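Local coordinates for nucleoside diphosphate kinase family protein (Babesia bovis, PDB 3JS9) that probably transfers the terminal phosphate of a nucleoside triphosphate to a nucleoside diphosphate, with magnesium as cofactor, at residues 14-18 with 19-23; 71-75 with 76-80. One frame throughout, in Å; residues are numbered along the deposited sequence.

Contact 1: 14-18 with 19-23; sequences IMVKP and DGVQR. With SO4 (sulfate ion), chain F; SO4 (sulfate ion), chain G.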
loop_
_atom_site.group_PDB
_atom_site.type_symbol
_atom_site.label_atom_id
_atom_site.label_comp_id
_atom_site.label_asym_id
_atom_site.label_seq_id
_atom_site.Cartn_x
_atom_site.Cartn_y
_atom_site.Cartn_z
ATOM N N ILE A 14 22.229 4.881 -6.330
ATOM C CA ILE A 14 21.060 4.111 -6.761
ATOM C C ILE A 14 20.425 4.868 -7.956
ATOM O O ILE A 14 20.202 6.083 -7.877
ATOM C CB ILE A 14 20.000 3.921 -5.575
ATOM C CG1 ILE A 14 20.618 3.338 -4.283
ATOM C CG2 ILE A 14 18.705 3.174 -6.034
ATOM C CD1 ILE A 14 21.075 1.832 -4.281
ATOM N N MET A 15 20.096 4.150 -9.032
ATOM C CA MET A 15 19.597 4.814 -10.218
ATOM C C MET A 15 18.384 4.117 -10.854
ATOM O O MET A 15 18.448 2.952 -11.293
ATOM C CB MET A 15 20.725 4.994 -11.242
ATOM C CG MET A 15 20.279 5.722 -12.514
ATOM S SD MET A 15 21.572 6.038 -13.765
ATOM C CE MET A 15 22.231 4.357 -13.982
ATOM N N VAL A 16 17.267 4.818 -10.894
ATOM C CA VAL A 16 16.125 4.299 -11.620
ATOM C C VAL A 16 16.463 4.473 -13.098
ATOM O O VAL A 16 16.730 5.602 -13.545
ATOM C CB VAL A 16 14.831 5.063 -11.301
ATOM C CG1 VAL A 16 13.644 4.420 -12.033
ATOM C CG2 VAL A 16 14.624 5.082 -9.818
ATOM N N LYS A 17 16.426 3.371 -13.848
ATOM C CA LYS A 17 16.843 3.379 -15.237
ATOM C C LYS A 17 15.630 3.687 -16.103
ATOM O O LYS A 17 14.502 3.740 -15.592
ATOM C CB LYS A 17 17.410 2.025 -15.613
ATOM C CG LYS A 17 18.665 1.583 -14.880
ATOM C CD LYS A 17 18.951 0.184 -15.372
ATOM C CE LYS A 17 19.969 -0.544 -14.570
ATOM N NZ LYS A 17 20.071 -1.892 -15.236
ATOM N N PRO A 18 15.845 3.865 -17.427
ATOM C CA PRO A 18 14.708 4.300 -18.250
ATOM C C PRO A 18 13.462 3.426 -18.165
ATOM O O PRO A 18 12.347 3.965 -18.256
ATOM C CB PRO A 18 15.286 4.303 -19.673
ATOM C CG PRO A 18 16.735 4.672 -19.460
ATOM C CD PRO A 18 17.130 3.966 -18.162
ATOM N N ASP A 19 13.621 2.104 -18.033
ATOM C CA ASP A 19 12.468 1.214 -17.964
ATOM C C ASP A 19 11.720 1.475 -16.644
ATOM O O ASP A 19 10.480 1.541 -16.627
ATOM C CB ASP A 19 12.870 -0.266 -18.160
ATOM C CG ASP A 19 14.005 -0.707 -17.221
ATOM O OD1 ASP A 19 15.020 0.019 -17.131
ATOM O OD2 ASP A 19 13.884 -1.757 -16.561
ATOM N N GLY A 20 12.465 1.676 -15.546
ATOM C CA GLY A 20 11.855 2.123 -14.279
ATOM C C GLY A 20 10.989 3.376 -14.472
ATOM O O GLY A 20 9.838 3.454 -13.991
ATOM N N VAL A 21 11.518 4.353 -15.211
ATOM C CA VAL A 21 10.850 5.628 -15.333
ATOM C C VAL A 21 9.603 5.516 -16.186
ATOM O O VAL A 21 8.551 6.050 -15.812
ATOM C CB VAL A 21 11.777 6.729 -15.887
ATOM C CG1 VAL A 21 10.980 8.006 -16.221
ATOM C CG2 VAL A 21 12.945 7.019 -14.894
ATOM N N GLN A 22 9.715 4.804 -17.308
ATOM C CA GLN A 22 8.582 4.591 -18.225
ATOM C C GLN A 22 7.464 3.828 -17.535
ATOM O O GLN A 22 6.286 3.988 -17.861
ATOM C CB GLN A 22 9.012 3.826 -19.495
ATOM C CG GLN A 22 9.997 4.570 -20.355
ATOM C CD GLN A 22 9.330 5.529 -21.343
ATOM O OE1 GLN A 22 8.095 5.561 -21.500
ATOM N NE2 GLN A 22 10.152 6.308 -22.024
ATOM N N ARG A 23 7.827 2.995 -16.579
ATOM C CA ARG A 23 6.815 2.187 -15.944
ATOM C C ARG A 23 6.177 2.856 -14.732
ATOM O O ARG A 23 5.325 2.232 -14.063
ATOM C CB ARG A 23 7.372 0.794 -15.615
ATOM C CG ARG A 23 7.500 -0.098 -16.869
ATOM C CD ARG A 23 8.187 -1.440 -16.573
ATOM N NE ARG A 23 7.334 -2.321 -15.773
ATOM C CZ ARG A 23 7.772 -3.399 -15.120
ATOM N NH1 ARG A 23 9.056 -3.766 -15.170
ATOM N NH2 ARG A 23 6.911 -4.144 -14.457
HETATM S S SO4 F . 3.603 -1.610 -15.188
HETATM O O1 SO4 F . 4.545 -2.647 -15.600
HETATM O O2 SO4 F . 4.328 -0.624 -14.383
HETATM O O3 SO4 F . 2.972 -0.963 -16.349
HETATM O O4 SO4 F . 2.567 -2.240 -14.370
HETATM S S SO4 G . 23.416 -2.158 -13.856
HETATM O O1 SO4 G . 23.451 -2.455 -12.416
HETATM O O2 SO4 G . 24.560 -2.789 -14.471
HETATM O O3 SO4 G . 23.449 -0.738 -14.248
HETATM O O4 SO4 G . 22.188 -2.751 -14.321
HETATM O O HOH W 1 17.475 -1.719 -17.359
#

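Contact 2: 71-75 with 76-80; sequences DFISH and GPVFC. With SO4 (sulfate ion), chain D.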
loop_
_atom_site.group_PDB
_atom_site.type_symbol
_atom_site.label_atom_id
_atom_site.label_comp_id
_atom_site.label_asym_id
_atom_site.label_seq_id
_atom_site.Cartn_x
_atom_site.Cartn_y
_atom_site.Cartn_z
ATOM N N ASP A 71 23.716 3.412 -25.195
ATOM C CA ASP A 71 22.665 4.122 -25.940
ATOM C C ASP A 71 21.346 4.090 -25.164
ATOM O O ASP A 71 20.564 5.045 -25.176
ATOM C CB ASP A 71 22.430 3.505 -27.331
ATOM C CG ASP A 71 23.556 3.800 -28.336
ATOM O OD1 ASP A 71 24.421 4.683 -28.082
ATOM O OD2 ASP A 71 23.561 3.145 -29.412
ATOM N N PHE A 72 21.110 2.980 -24.492
ATOM C CA PHE A 72 19.857 2.764 -23.816
ATOM C C PHE A 72 19.735 3.720 -22.621
ATOM O O PHE A 72 18.679 4.339 -22.378
ATOM C CB PHE A 72 19.782 1.302 -23.370
ATOM C CG PHE A 72 18.616 1.000 -22.499
ATOM C CD1 PHE A 72 17.326 0.969 -23.029
ATOM C CD2 PHE A 72 18.800 0.760 -21.137
ATOM C CE1 PHE A 72 16.248 0.699 -22.200
ATOM C CE2 PHE A 72 17.730 0.481 -20.316
ATOM C CZ PHE A 72 16.456 0.450 -20.836
ATOM N N ILE A 73 20.832 3.852 -21.885
ATOM C CA ILE A 73 20.832 4.733 -20.729
ATOM C C ILE A 73 20.975 6.221 -21.041
ATOM O O ILE A 73 20.286 7.043 -20.446
ATOM C CB ILE A 73 21.773 4.236 -19.665
ATOM C CG1 ILE A 73 21.107 2.990 -19.082
ATOM C CG2 ILE A 73 21.923 5.291 -18.575
ATOM C CD1 ILE A 73 22.031 2.057 -18.485
ATOM N N SER A 74 21.828 6.563 -22.001
ATOM C CA SER A 74 21.999 7.959 -22.376
ATOM C C SER A 74 20.731 8.508 -23.047
ATOM O O SER A 74 20.410 9.702 -22.904
ATOM C CB SER A 74 23.261 8.154 -23.241
ATOM O OG SER A 74 23.057 7.708 -24.572
ATOM N N HIS A 75 19.978 7.650 -23.737
ATOM C CA HIS A 75 18.696 8.117 -24.265
ATOM C C HIS A 75 17.788 8.572 -23.124
ATOM O O HIS A 75 16.954 9.466 -23.323
ATOM C CB HIS A 75 18.004 7.085 -25.152
ATOM C CG HIS A 75 16.701 7.560 -25.719
ATOM N ND1 HIS A 75 16.611 8.637 -26.576
ATOM C CD2 HIS A 75 15.432 7.106 -25.554
ATOM C CE1 HIS A 75 15.347 8.826 -26.919
ATOM N NE2 HIS A 75 14.609 7.911 -26.312
ATOM N N GLY A 76 17.960 7.935 -21.956
ATOM C CA GLY A 76 17.288 8.290 -20.720
ATOM C C GLY A 76 15.786 8.193 -20.799
ATOM O O GLY A 76 15.228 7.483 -21.675
ATOM N N PRO A 77 15.097 8.873 -19.883
ATOM C CA PRO A 77 15.609 9.596 -18.729
ATOM C C PRO A 77 15.966 8.629 -17.586
ATOM O O PRO A 77 15.590 7.446 -17.644
ATOM C CB PRO A 77 14.413 10.449 -18.319
ATOM C CG PRO A 77 13.252 9.681 -18.772
ATOM C CD PRO A 77 13.632 8.958 -19.987
ATOM N N VAL A 78 16.692 9.111 -16.580
ATOM C CA VAL A 78 17.004 8.300 -15.409
ATOM C C VAL A 78 16.737 9.091 -14.153
ATOM O O VAL A 78 16.682 10.313 -14.206
ATOM C CB VAL A 78 18.489 7.762 -15.420
ATOM C CG1 VAL A 78 18.757 6.976 -16.700
ATOM C CG2 VAL A 78 19.518 8.908 -15.241
ATOM N N PHE A 79 16.578 8.414 -13.012
ATOM C CA PHE A 79 16.461 9.133 -11.751
ATOM C C PHE A 79 17.582 8.722 -10.827
ATOM O O PHE A 79 17.701 7.544 -10.491
ATOM C CB PHE A 79 15.081 8.934 -11.132
ATOM C CG PHE A 79 14.852 9.728 -9.866
ATOM C CD1 PHE A 79 15.162 9.189 -8.631
ATOM C CD2 PHE A 79 14.288 11.001 -9.916
ATOM C CE1 PHE A 79 14.946 9.920 -7.473
ATOM C CE2 PHE A 79 14.070 11.738 -8.750
ATOM C CZ PHE A 79 14.402 11.213 -7.543
ATOM N N CYS A 80 18.405 9.699 -10.429
ATOM C CA CYS A 80 19.655 9.478 -9.696
ATOM C C CYS A 80 19.488 9.775 -8.236
ATOM O O CYS A 80 18.866 10.782 -7.892
ATOM C CB CYS A 80 20.754 10.412 -10.209
ATOM S SG CYS A 80 20.971 10.489 -12.013
HETATM S S SO4 D . 19.401 11.041 -27.237
HETATM O O1 SO4 D . 19.550 9.586 -27.310
HETATM O O2 SO4 D . 20.227 11.500 -26.123
HETATM O O3 SO4 D . 19.830 11.650 -28.493
HETATM O O4 SO4 D . 17.993 11.410 -27.070
HETATM O O HOH W 2 16.154 5.013 -23.152
#

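Contact 1: 14-18 with 19-23
The CG1 methyl of V16 lies against the first turn of the following helix, 3.7 Å from G20 CA, and the same methyl meets V21 CG2 at 3.9 Å. It is the CG1 branch that does this because chi1 of -177° sets it anti to the backbone N, while CG2 lies beside that N. Two backbone bonds close the turn: V21 N reaches K17 O at 3.1 Å, and Q22 N reaches P18 O at 2.9 Å with a straighter N-H...O angle of 167°. K17 thus holds the N-cap position and accepts an i to i+4 bond, with P18 as the first helical residue. D19, its CG lodged between backbone N and carbonyl carbon (chi1 52°), folds OD1 back to 3.5 Å from K17 CB; its OD2 is taken by I121 N. This is the exit of strand 10-16 from an antiparallel sheet of ferredoxin-like 2-3-1-4 order, the fold of nucleoside diphosphate kinases. K17, a predicted ATP-binding residue, runs out extended; its NZ is bonded to N120 OD1 and apparently to O4 of a sulfate that also binds H123, the predicted phosphohistidine, although the 2.5 Å NZ-O4 separation is doubtfully short. At the helix end the R23 guanidinium turns its edge to a second sulfate, NE at 2.8 Å and NH2 at 3.0 Å from the same O1, and NH2 also bonds F113 O. The amide of Q22 is held at both ends, NE2 on E148 O and OE1 on S150 N of a neighbouring subunit.

Contact 2: 71-75 with 76-80
I73 sets its CG2 methyl against V78 CG1 at 4.0 Å, the two side chains crossing at about a right angle. With V78 CG1 anti to its own carbonyl carbon, it is this branch that is turned to I73, where it also lies 4.0 Å from I73 O. The two methyls span the turn by which the chain leaves helix 66-75 for strand 78-85. The backbone closure is slight: G76 N gives I73 O a bond of 2.9 Å that is weak, its N-H...O angle being 122°. G76 is the first residue to leave helical torsions, with a positive phi of 61°, and the peptide bond before P77 is cis. A water spans the bend, donating to F72 O at 2.7 Å and to G76 O at 3.0 Å. H75 swings CG anti to its backbone N (chi1 -179°), and its ND1 is shared between two oxygens of a sulfate, O1 at 3.2 Å and O4 at 3.1 Å; the same sulfate is also bonded by H47 NE2. The sulfate sulfur lies in the plane of the H75 ring, so the approach is edge-on, and the anion would probably stabilise a protonated imidazole. Further round, helix 50-56 brings V53 onto I73, helix 18-22 lays P18 on F72 and V78, and strand 39-46 lines the P77 to C80 side through F45, A43 and E46.

Contact 1 is the more buried of the two, lying nearer the centre of the chain; contact 2 is only partly buried, with H75 exposed. Both sit where a strand of the sheet meets a helix, but in opposite order: strand into helix at 14-23, helix into strand at 71-80. Strands 10-16 and 78-85 are neighbours, and V16 N lies 2.8 Å from F79 O, a probable hydrogen bond, while P18 CG packs on both F72 O and P77 O. Contact 1 uses regular helical bonds and feeds K17 into the predicted nucleotide site, whereas contact 2 has a looser, water-mediated closure in a less buried place.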